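Local coordinates for NTF2-like Protein (Anabaena variabilis ATCC 29413, PDB 3DMC) that is of unknown function but adopts the NTF2-like (SnoaL-type) fold, in which a curved sheet packs on helices around a pocket that may hold a small ligand, at residues 36-42 / 116-122; 75-81 / 92-98; 107-112 / 123-129. All blocks are in the same frame, centred on the assembly; numbering follows the deposited sequence. Where two conformers were deposited one is given.

Contact 1: 36-42 / 116-122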
loop_
_atom_site.group_PDB
_atom_site.type_symbol
_atom_site.label_atom_id
_atom_site.label_comp_id
_atom_site.label_asym_id
_atom_site.label_seq_id
_atom_site.Cartn_x
_atom_site.Cartn_y
_atom_site.Cartn_z
HETATM N N MSE A 36 -14.185 -2.308 -16.910
HETATM C CA MSE A 36 -14.347 -3.201 -15.771
HETATM C C MSE A 36 -14.705 -2.454 -14.514
HETATM O O MSE A 36 -14.847 -3.063 -13.453
HETATM C CB MSE A 36 -13.081 -4.005 -15.514
HETATM C CG MSE A 36 -13.031 -5.296 -16.272
HETATM SE SE MSE A 36 -11.460 -6.093 -15.591
HETATM C CE MSE A 36 -12.156 -6.894 -13.921
ATOM N N LEU A 37 -14.851 -1.141 -14.635
ATOM C CA LEU A 37 -15.161 -0.296 -13.464
ATOM C C LEU A 37 -16.666 -0.063 -13.316
ATOM O O LEU A 37 -17.385 0.119 -14.297
ATOM C CB LEU A 37 -14.411 1.047 -13.549
ATOM C CG LEU A 37 -12.935 0.952 -13.927
ATOM C CD1 LEU A 37 -12.250 2.318 -13.937
ATOM C CD2 LEU A 37 -12.226 0.020 -12.941
ATOM N N THR A 38 -17.124 -0.074 -12.072
ATOM C CA THR A 38 -18.529 0.182 -11.740
ATOM C C THR A 38 -18.876 1.654 -11.977
ATOM O O THR A 38 -18.015 2.531 -12.034
ATOM C CB THR A 38 -18.873 -0.193 -10.277
ATOM O OG1 THR A 38 -18.123 0.636 -9.395
ATOM C CG2 THR A 38 -18.642 -1.650 -9.996
ATOM N N GLU A 39 -20.165 1.940 -12.118
ATOM C CA GLU A 39 -20.581 3.297 -12.421
ATOM C C GLU A 39 -20.272 4.260 -11.275
ATOM O O GLU A 39 -20.120 5.466 -11.484
ATOM C CB GLU A 39 -22.082 3.358 -12.760
ATOM C CG GLU A 39 -22.456 2.554 -14.006
ATOM C CD GLU A 39 -21.607 2.917 -15.222
ATOM O OE1 GLU A 39 -21.517 4.116 -15.573
ATOM O OE2 GLU A 39 -21.030 1.992 -15.837
ATOM N N ASP A 40 -20.197 3.702 -10.072
ATOM C CA ASP A 40 -19.952 4.485 -8.847
ATOM C C ASP A 40 -18.479 4.385 -8.439
ATOM O O ASP A 40 -18.114 4.652 -7.306
ATOM C CB ASP A 40 -20.859 4.081 -7.677
ATOM C CG ASP A 40 -20.670 2.647 -7.225
ATOM O OD1 ASP A 40 -20.119 1.819 -7.998
ATOM O OD2 ASP A 40 -21.110 2.319 -6.102
ATOM N N PHE A 41 -17.663 4.011 -9.411
ATOM C CA PHE A 41 -16.210 3.855 -9.199
ATOM C C PHE A 41 -15.604 5.096 -8.531
ATOM O O PHE A 41 -15.870 6.220 -8.951
ATOM C CB PHE A 41 -15.506 3.623 -10.540
ATOM C CG PHE A 41 -14.009 3.485 -10.423
ATOM C CD1 PHE A 41 -13.452 2.311 -9.959
ATOM C CD2 PHE A 41 -13.155 4.536 -10.790
ATOM C CE1 PHE A 41 -12.041 2.175 -9.861
ATOM C CE2 PHE A 41 -11.748 4.401 -10.708
ATOM C CZ PHE A 41 -11.212 3.210 -10.228
ATOM N N THR A 42 -14.783 4.882 -7.499
ATOM C CA THR A 42 -14.016 5.996 -6.900
ATOM C C THR A 42 -12.562 5.613 -6.843
ATOM O O THR A 42 -12.210 4.434 -6.882
ATOM C CB THR A 42 -14.437 6.328 -5.470
ATOM O OG1 THR A 42 -13.969 5.300 -4.574
ATOM C CG2 THR A 42 -15.936 6.515 -5.353
ATOM N N ARG A 116 -16.596 -5.771 -6.786
ATOM C CA ARG A 116 -18.046 -5.966 -6.704
ATOM C C ARG A 116 -18.543 -6.733 -7.926
ATOM O O ARG A 116 -18.644 -6.188 -9.038
ATOM C CB ARG A 116 -18.776 -4.637 -6.555
ATOM C CG ARG A 116 -20.271 -4.807 -6.232
ATOM C CD ARG A 116 -21.091 -3.542 -6.532
ATOM N NE ARG A 116 -20.642 -2.446 -5.693
ATOM C CZ ARG A 116 -20.532 -1.183 -6.087
ATOM N NH1 ARG A 116 -20.861 -0.825 -7.312
ATOM N NH2 ARG A 116 -20.078 -0.282 -5.236
ATOM N N GLY A 117 -18.848 -7.999 -7.701
ATOM C CA GLY A 117 -19.284 -8.879 -8.795
ATOM C C GLY A 117 -18.160 -9.095 -9.776
ATOM O O GLY A 117 -17.064 -9.504 -9.404
ATOM N N ASP A 118 -18.435 -8.765 -11.022
ATOM C CA ASP A 118 -17.495 -8.989 -12.115
ATOM C C ASP A 118 -16.751 -7.706 -12.412
ATOM O O ASP A 118 -16.051 -7.584 -13.410
ATOM C CB ASP A 118 -18.183 -9.562 -13.362
ATOM C CG ASP A 118 -19.220 -8.636 -13.957
ATOM O OD1 ASP A 118 -19.833 -7.835 -13.204
ATOM O OD2 ASP A 118 -19.436 -8.725 -15.180
ATOM N N LYS A 119 -16.888 -6.762 -11.484
ATOM C CA LYS A 119 -16.253 -5.438 -11.612
ATOM C C LYS A 119 -15.467 -4.950 -10.383
ATOM O O LYS A 119 -15.518 -5.528 -9.299
ATOM C CB LYS A 119 -17.301 -4.388 -12.000
ATOM C CG LYS A 119 -17.823 -4.586 -13.416
ATOM C CD LYS A 119 -18.987 -3.714 -13.767
ATOM C CE LYS A 119 -19.525 -4.081 -15.147
ATOM N NZ LYS A 119 -20.689 -3.236 -15.536
ATOM N N ILE A 120 -14.799 -3.828 -10.623
ATOM C CA ILE A 120 -14.003 -3.080 -9.610
ATOM C C ILE A 120 -14.695 -1.767 -9.291
ATOM O O ILE A 120 -15.022 -0.980 -10.208
ATOM C CB ILE A 120 -12.559 -2.816 -10.131
ATOM C CG1 ILE A 120 -11.823 -4.159 -10.308
ATOM C CG2 ILE A 120 -11.786 -1.815 -9.229
ATOM C CD1 ILE A 120 -10.573 -4.081 -11.204
ATOM N N CYS A 121 -14.905 -1.527 -7.988
ATOM C CA CYS A 121 -15.705 -0.372 -7.533
ATOM C C CYS A 121 -14.868 0.723 -6.877
ATOM O O CYS A 121 -15.301 1.859 -6.706
ATOM C CB CYS A 121 -16.838 -0.820 -6.582
ATOM S SG CYS A 121 -16.338 -1.797 -5.152
ATOM N N SER A 122 -13.619 0.413 -6.569
ATOM C CA SER A 122 -12.739 1.479 -6.068
ATOM C C SER A 122 -11.269 1.103 -6.202
ATOM O O SER A 122 -10.914 -0.063 -6.355
ATOM C CB SER A 122 -13.046 1.812 -4.616
ATOM O OG SER A 122 -12.765 0.696 -3.794
HETATM O O HOH W 1 -19.928 -0.175 -15.101
HETATM O O HOH W 2 -17.354 2.916 -5.226
#

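Contact 2: 75-81 / 92-98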
loop_
_atom_site.group_PDB
_atom_site.type_symbol
_atom_site.label_atom_id
_atom_site.label_comp_id
_atom_site.label_asym_id
_atom_site.label_seq_id
_atom_site.Cartn_x
_atom_site.Cartn_y
_atom_site.Cartn_z
ATOM N N ILE A 75 4.872 2.870 -19.155
ATOM C CA ILE A 75 5.421 2.374 -17.883
ATOM C C ILE A 75 5.332 0.860 -17.880
ATOM O O ILE A 75 4.319 0.278 -18.270
ATOM C CB ILE A 75 4.656 2.892 -16.670
ATOM C CG1 ILE A 75 4.894 4.389 -16.497
ATOM C CG2 ILE A 75 5.071 2.161 -15.358
ATOM C CD1 ILE A 75 3.882 5.044 -15.605
ATOM N N GLN A 76 6.441 0.256 -17.497
ATOM C CA GLN A 76 6.565 -1.198 -17.343
ATOM C C GLN A 76 6.463 -1.587 -15.864
ATOM O O GLN A 76 6.972 -0.876 -14.959
ATOM C CB GLN A 76 7.900 -1.717 -17.870
ATOM C CG GLN A 76 7.975 -1.790 -19.399
ATOM C CD GLN A 76 6.979 -2.762 -19.992
ATOM O OE1 GLN A 76 6.883 -3.910 -19.568
ATOM N NE2 GLN A 76 6.194 -2.283 -20.975
ATOM N N ILE A 77 5.831 -2.723 -15.642
ATOM C CA ILE A 77 5.816 -3.365 -14.326
ATOM C C ILE A 77 6.948 -4.371 -14.306
ATOM O O ILE A 77 6.909 -5.408 -14.984
ATOM C CB ILE A 77 4.435 -3.988 -13.961
ATOM C CG1 ILE A 77 3.418 -2.873 -13.787
ATOM C CG2 ILE A 77 4.515 -4.806 -12.669
ATOM C CD1 ILE A 77 2.063 -3.345 -13.273
ATOM N N SER A 78 7.968 -3.980 -13.548
ATOM C CA SER A 78 9.253 -4.672 -13.477
ATOM C C SER A 78 9.093 -5.967 -12.686
ATOM O O SER A 78 9.648 -7.012 -13.010
ATOM C CB SER A 78 10.328 -3.763 -12.844
ATOM O OG SER A 78 10.516 -2.569 -13.611
ATOM N N SER A 79 8.307 -5.863 -11.637
ATOM C CA SER A 79 7.962 -7.028 -10.808
ATOM C C SER A 79 6.666 -6.794 -10.070
ATOM O O SER A 79 6.382 -5.679 -9.611
ATOM C CB SER A 79 9.055 -7.347 -9.787
ATOM O OG SER A 79 9.209 -6.301 -8.841
ATOM N N LEU A 80 5.916 -7.868 -9.952
ATOM C CA LEU A 80 4.736 -7.943 -9.055
ATOM C C LEU A 80 5.094 -8.850 -7.877
ATOM O O LEU A 80 5.235 -10.083 -8.055
ATOM C CB LEU A 80 3.512 -8.475 -9.798
ATOM C CG LEU A 80 2.249 -8.624 -8.930
ATOM C CD1 LEU A 80 1.788 -7.253 -8.319
ATOM C CD2 LEU A 80 1.130 -9.287 -9.749
ATOM N N ASP A 81 5.259 -8.247 -6.699
ATOM C CA ASP A 81 5.998 -8.884 -5.602
ATOM C C ASP A 81 5.085 -9.535 -4.573
ATOM O O ASP A 81 5.394 -10.594 -4.046
ATOM C CB ASP A 81 6.980 -7.905 -4.946
ATOM C CG ASP A 81 8.018 -7.406 -5.932
ATOM O OD1 ASP A 81 8.572 -8.245 -6.638
ATOM O OD2 ASP A 81 8.236 -6.199 -6.037
ATOM N N PHE A 92 -1.997 -5.074 -4.687
ATOM C CA PHE A 92 -0.863 -5.415 -5.533
ATOM C C PHE A 92 0.294 -4.504 -5.147
ATOM O O PHE A 92 0.210 -3.304 -5.302
ATOM C CB PHE A 92 -1.248 -5.178 -7.001
ATOM C CG PHE A 92 -2.354 -6.061 -7.482
ATOM C CD1 PHE A 92 -3.710 -5.667 -7.311
ATOM C CD2 PHE A 92 -2.082 -7.268 -8.112
ATOM C CE1 PHE A 92 -4.723 -6.477 -7.740
ATOM C CE2 PHE A 92 -3.116 -8.073 -8.548
ATOM C CZ PHE A 92 -4.424 -7.683 -8.355
ATOM N N GLU A 93 1.376 -5.113 -4.671
ATOM C CA GLU A 93 2.596 -4.405 -4.360
ATOM C C GLU A 93 3.563 -4.730 -5.489
ATOM O O GLU A 93 3.952 -5.906 -5.697
ATOM C CB GLU A 93 3.199 -4.841 -3.028
ATOM C CG GLU A 93 2.395 -4.487 -1.796
ATOM C CD GLU A 93 3.044 -5.016 -0.535
ATOM O OE1 GLU A 93 4.235 -4.646 -0.302
ATOM O OE2 GLU A 93 2.370 -5.785 0.196
ATOM N N PHE A 94 3.954 -3.674 -6.185
ATOM C CA PHE A 94 4.769 -3.810 -7.402
ATOM C C PHE A 94 5.883 -2.757 -7.558
ATOM O O PHE A 94 5.956 -1.759 -6.826
ATOM C CB PHE A 94 3.890 -3.921 -8.663
ATOM C CG PHE A 94 3.126 -2.666 -9.002
ATOM C CD1 PHE A 94 1.846 -2.435 -8.507
ATOM C CD2 PHE A 94 3.688 -1.708 -9.834
ATOM C CE1 PHE A 94 1.166 -1.282 -8.835
ATOM C CE2 PHE A 94 3.012 -0.561 -10.149
ATOM C CZ PHE A 94 1.745 -0.338 -9.652
ATOM N N ARG A 95 6.761 -3.029 -8.521
ATOM C CA ARG A 95 7.874 -2.119 -8.885
ATOM C C ARG A 95 7.687 -1.766 -10.338
ATOM O O ARG A 95 7.331 -2.644 -11.147
ATOM C CB ARG A 95 9.257 -2.789 -8.649
ATOM C CG ARG A 95 9.599 -3.074 -7.178
ATOM C CD ARG A 95 10.737 -4.065 -6.967
ATOM N NE ARG A 95 11.935 -3.582 -7.678
ATOM C CZ ARG A 95 12.353 -4.054 -8.858
ATOM N NH1 ARG A 95 11.693 -5.035 -9.465
ATOM N NH2 ARG A 95 13.443 -3.541 -9.439
ATOM N N ASP A 96 7.842 -0.477 -10.662
ATOM C CA ASP A 96 7.628 -0.036 -12.022
ATOM C C ASP A 96 8.702 0.929 -12.493
ATOM O O ASP A 96 9.541 1.444 -11.716
ATOM C CB ASP A 96 6.195 0.476 -12.250
ATOM C CG ASP A 96 5.861 1.775 -11.519
ATOM O OD1 ASP A 96 6.720 2.328 -10.797
ATOM O OD2 ASP A 96 4.689 2.222 -11.691
ATOM N N GLU A 97 8.691 1.102 -13.794
ATOM C CA GLU A 97 9.594 2.057 -14.437
ATOM C C GLU A 97 9.190 2.440 -15.833
ATOM O O GLU A 97 8.587 1.663 -16.572
ATOM C CB GLU A 97 11.003 1.520 -14.469
ATOM C CG GLU A 97 11.172 0.313 -15.307
ATOM C CD GLU A 97 12.623 -0.146 -15.325
ATOM O OE1 GLU A 97 13.454 0.481 -14.620
ATOM O OE2 GLU A 97 12.927 -1.117 -16.046
ATOM N N GLY A 98 9.554 3.670 -16.151
ATOM C CA GLY A 98 9.349 4.245 -17.503
ATOM C C GLY A 98 9.946 5.621 -17.654
ATOM O O GLY A 98 10.333 6.247 -16.682
#

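Contact 3: 107-112 / 123-129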
loop_
_atom_site.group_PDB
_atom_site.type_symbol
_atom_site.label_atom_id
_atom_site.label_comp_id
_atom_site.label_asym_id
_atom_site.label_seq_id
_atom_site.Cartn_x
_atom_site.Cartn_y
_atom_site.Cartn_z
ATOM N N ASN A 107 9.674 3.409 -9.457
ATOM C CA ASN A 107 8.974 3.461 -8.171
ATOM C C ASN A 107 8.556 2.113 -7.605
ATOM O O ASN A 107 8.627 1.055 -8.253
ATOM C CB ASN A 107 7.763 4.393 -8.284
ATOM C CG ASN A 107 7.581 5.290 -7.079
ATOM O OD1 ASN A 107 8.234 5.130 -6.033
ATOM N ND2 ASN A 107 6.648 6.260 -7.210
ATOM N N ARG A 108 8.162 2.181 -6.355
ATOM C CA ARG A 108 7.460 1.128 -5.676
ATOM C C ARG A 108 6.061 1.672 -5.439
ATOM O O ARG A 108 5.881 2.852 -5.121
ATOM C CB ARG A 108 8.123 0.714 -4.350
ATOM C CG ARG A 108 9.422 -0.070 -4.505
ATOM C CD ARG A 108 9.942 -0.628 -3.229
ATOM N NE ARG A 108 10.921 -1.682 -3.520
ATOM C CZ ARG A 108 11.033 -2.807 -2.828
ATOM N NH1 ARG A 108 10.227 -3.058 -1.801
ATOM N NH2 ARG A 108 11.962 -3.683 -3.160
ATOM N N VAL A 109 5.086 0.813 -5.706
ATOM C CA VAL A 109 3.681 1.198 -5.647
ATOM C C VAL A 109 2.859 0.097 -5.033
ATOM O O VAL A 109 3.116 -1.076 -5.210
ATOM C CB VAL A 109 3.121 1.519 -7.053
ATOM C CG1 VAL A 109 1.720 2.179 -6.951
ATOM C CG2 VAL A 109 4.096 2.403 -7.851
ATOM N N ALA A 110 1.830 0.513 -4.312
ATOM C CA ALA A 110 0.778 -0.391 -3.934
ATOM C C ALA A 110 -0.529 0.171 -4.464
ATOM O O ALA A 110 -0.869 1.306 -4.231
ATOM C CB ALA A 110 0.704 -0.570 -2.427
ATOM N N VAL A 111 -1.225 -0.636 -5.240
ATOM C CA VAL A 111 -2.591 -0.299 -5.623
ATOM C C VAL A 111 -3.543 -1.343 -5.070
ATOM O O VAL A 111 -3.325 -2.554 -5.162
ATOM C CB VAL A 111 -2.801 -0.122 -7.145
ATOM C CG1 VAL A 111 -1.827 0.946 -7.709
ATOM C CG2 VAL A 111 -2.709 -1.459 -7.893
ATOM N N SER A 112 -4.615 -0.811 -4.510
ATOM C CA SER A 112 -5.636 -1.562 -3.822
ATOM C C SER A 112 -6.948 -1.418 -4.598
ATOM O O SER A 112 -7.330 -0.312 -4.951
ATOM C CB SER A 112 -5.782 -1.003 -2.397
ATOM O OG SER A 112 -6.725 -1.728 -1.645
ATOM N N TYR A 123 -10.467 2.152 -6.118
ATOM C CA TYR A 123 -9.035 2.107 -6.356
ATOM C C TYR A 123 -8.334 3.070 -5.418
ATOM O O TYR A 123 -8.781 4.174 -5.225
ATOM C CB TYR A 123 -8.824 2.508 -7.828
ATOM C CG TYR A 123 -7.429 2.801 -8.328
ATOM C CD1 TYR A 123 -6.721 3.942 -7.929
ATOM C CD2 TYR A 123 -6.847 1.974 -9.258
ATOM C CE1 TYR A 123 -5.452 4.232 -8.451
ATOM C CE2 TYR A 123 -5.594 2.239 -9.772
ATOM C CZ TYR A 123 -4.908 3.377 -9.393
ATOM O OH TYR A 123 -3.659 3.585 -9.935
ATOM N N ARG A 124 -7.212 2.628 -4.858
ATOM C CA ARG A 124 -6.380 3.451 -4.006
ATOM C C ARG A 124 -4.935 3.166 -4.343
ATOM O O ARG A 124 -4.544 1.986 -4.425
ATOM C CB ARG A 124 -6.608 3.126 -2.531
ATOM C CG ARG A 124 -8.047 3.418 -2.048
ATOM C CD ARG A 124 -8.378 2.652 -0.740
ATOM N NE ARG A 124 -8.395 1.220 -0.991
ATOM C CZ ARG A 124 -9.393 0.606 -1.597
ATOM N NH1 ARG A 124 -10.492 1.305 -1.899
ATOM N NH2 ARG A 124 -9.313 -0.683 -1.847
ATOM N N GLU A 125 -4.205 4.249 -4.570
ATOM C CA GLU A 125 -2.778 4.222 -4.887
ATOM C C GLU A 125 -1.908 4.831 -3.801
ATOM O O GLU A 125 -2.185 5.908 -3.251
ATOM C CB GLU A 125 -2.504 4.888 -6.245
ATOM C CG GLU A 125 -1.026 4.760 -6.627
ATOM C CD GLU A 125 -0.678 5.155 -8.048
ATOM O OE1 GLU A 125 -1.557 5.142 -8.935
ATOM O OE2 GLU A 125 0.520 5.464 -8.262
ATOM N N TYR A 126 -0.838 4.089 -3.502
ATOM C CA TYR A 126 0.158 4.477 -2.484
ATOM C C TYR A 126 1.575 4.409 -3.079
ATOM O O TYR A 126 1.889 3.486 -3.845
ATOM C CB TYR A 126 0.107 3.532 -1.278
ATOM C CG TYR A 126 -1.240 3.341 -0.608
ATOM C CD1 TYR A 126 -2.214 2.470 -1.138
ATOM C CD2 TYR A 126 -1.549 4.025 0.576
ATOM C CE1 TYR A 126 -3.423 2.267 -0.494
ATOM C CE2 TYR A 126 -2.800 3.844 1.214
ATOM C CZ TYR A 126 -3.738 2.964 0.655
ATOM O OH TYR A 126 -4.958 2.773 1.292
ATOM N N PHE A 127 2.409 5.387 -2.727
ATOM C CA PHE A 127 3.811 5.480 -3.209
ATOM C C PHE A 127 4.757 4.876 -2.168
ATOM O O PHE A 127 4.691 5.242 -0.994
ATOM C CB PHE A 127 4.260 6.953 -3.408
ATOM C CG PHE A 127 3.408 7.785 -4.352
ATOM C CD1 PHE A 127 2.614 7.196 -5.314
ATOM C CD2 PHE A 127 3.491 9.165 -4.319
ATOM C CE1 PHE A 127 1.858 7.988 -6.221
ATOM C CE2 PHE A 127 2.764 9.963 -5.204
ATOM C CZ PHE A 127 1.945 9.377 -6.153
ATOM N N GLY A 128 5.672 4.002 -2.618
ATOM C CA GLY A 128 6.610 3.295 -1.743
ATOM C C GLY A 128 8.064 3.679 -1.899
ATOM O O GLY A 128 8.903 3.209 -1.151
ATOM N N SER A 129 8.365 4.502 -2.905
ATOM C CA SER A 129 9.705 5.044 -3.081
ATOM C C SER A 129 9.642 6.516 -3.512
ATOM O O SER A 129 8.615 7.197 -3.353
ATOM C CB SER A 129 10.498 4.189 -4.077
ATOM O OG SER A 129 11.908 4.452 -4.068
HETATM O O HOH W 3 6.964 8.431 -5.163
#

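Contact 1: 36-42 / 116-122
Parallel pairing of strands 37-38 and 41-45 with strand 119-127, on either side of the corner at Glu39 and Asp40, begins when Met36 O takes the amide of Ile120 (2.9 Å to Ile120 N) and Thr38 N gives its hydrogen to Ile120 O. Beyond the type I turn from Thr38 to Phe41 the pairing resumes through Thr42 N and Cys121 O, 3.2 Å apart. Arg116, at the start of the tight type II' turn that leads into strand 119-127 of the curved NTF2-like sheet, reaches over this corner and grips Asp40 end-on, NH1 to OD1 at 2.8 Å and NH2 to OD2 at 2.9 Å, with the carboxylate and guanidinium planes 48° apart. Asp40 OD1 also accepts from Thr38 OG1 (2.7 Å), held between backbone N and carbonyl carbon (chi1 64°), a rotation that sends CG2 against Arg116 NH1 and Lys119 CB. A valine in place of Thr38 would probably leave Asp40 OD1 without its second donor and the carboxylate relying on Arg116. On the buried face Ile120 CG2 touches Phe41 CE1 at 4.0 Å, while Leu37 CD1 covers the centre of one face of the Phe41 ring. One water joins Asp40 O and Cys121 O.

Contact 2: 75-81 / 92-98
A classic beta bulge interrupts the antiparallel hairpin of strands 75-85 and 89-100, part of the NTF2-like sheet, where Ser78 and Ser79 both stand opposite Arg95. Arg95 O receives the amide of Ser78 at 2.8 Å (Ser78 N to Arg95 O) and, weakly, that of Ser79, while Arg95 N returns a bond to Ser79 O. The side chains reinforce the irregularity. Arg95, bent at chi3 (56°), brings NH1 back to Ser79 OG at 2.9 Å, with the hydroxyl lying in the guanidinium plane. Ser79 OG passes its own hydrogen to Asp81 OD2 (3.0 Å), and that oxygen lies 3.4 Å from Arg95 CD, alongside the aliphatic part of the arginine. Serine thus relays between a cation and an anion whose charged atoms do not meet directly. On the other face, Ile77 CD1 sits 4.1 Å above one face of the Phe94 ring, offset toward its rim, and the two side chains cross at about a right angle. Leu80 CD1 comes to the edge of the Phe92 ring, 3.9 Å from Phe92 CD2; with chi1 at 178° Leu80 swings its methyls toward Phe92. Before the bulge, Gln76 and Glu97 form a regular hydrogen-bonded pair. Helix 9-27 lies against the face carrying Ile77, Leu80 and Phe94, with Phe18 touching Ile77 and Leu80 and stacking on Phe92, while strand 103-116 flanks strand 89-100 through backbone bonds from Phe92, Phe94 and Asp96.

Contact 3: 107-112 / 123-129
Ser112 and Arg124 are joined by a side-chain hydrogen bond across this antiparallel hairpin: Arg124 NH2 donates to Ser112 OG at 2.8 Å, with the hydroxyl oxygen close to the guanidinium plane. The bend at Arg124 chi3 (-66°) turns the guanidinium back over its own hairpin partner, and Ser112 O lies over one of its faces. The same two residues form a hydrogen-bonded backbone pair, Ser112 N to Arg124 O and Arg124 N to Ser112 O. Ala110 and Tyr126 repeat the pattern two residues on; Ala110 O takes Tyr126 N at 2.9 Å and also meets the edge of the tyrosine ring, 3.6 Å from Tyr126 CD1. At the far end Gly128 N closes the ladder on Arg108 O.

On the opposite face, Val111, in one of its two conformers, lies side by side with Glu125, and Val109 CG1 approaches Glu125 OE2 at 3.7 Å. Tyr123 OH donates to Glu125 OE1 (2.8 Å), fixing one carboxylate oxygen; an acetate, probably from the crystallisation liquor, lies about 3 Å from this side chain and may mark the pocket of the NTF2-like fold. Near the strand ends one water bridges Asn107 ND2, which also bonds to Tyr105 OH, and Ser129 O.

A second shell positions the polar face. Asp114 forms a salt bridge with Arg124 NH2, and Glu93 of the second subunit meets Arg124 NE and Tyr126 OH with one oxygen and Ser112 OG with the other. The hairpin therefore places a guanidinium and two hydroxyls around a carboxylate buried at the dimer interface, which is likely to stabilise that carboxylate as an anion.

All three contacts belong to one mixed sheet. Contact 3 is the buried one, whereas contacts 1 and 2 are partly buried and reach the surface. Contacts 1 and 3 share strand 119-127 and meet where Thr42 O probably accepts from Tyr123 N; contacts 2 and 3 join through neighbouring strands 89-100 and 103-116, their centres about 10 Å apart. Contacts 1 and 2 do not touch, with centres about 23 Å apart. Pairing is parallel in contact 1 but antiparallel in the other two. Ion pairing within the chain marks the exposed corner of contact 1, a serine relay marks the bulge of contact 2, and the arginine of contact 3 is paired both within its chain and across the subunit boundary.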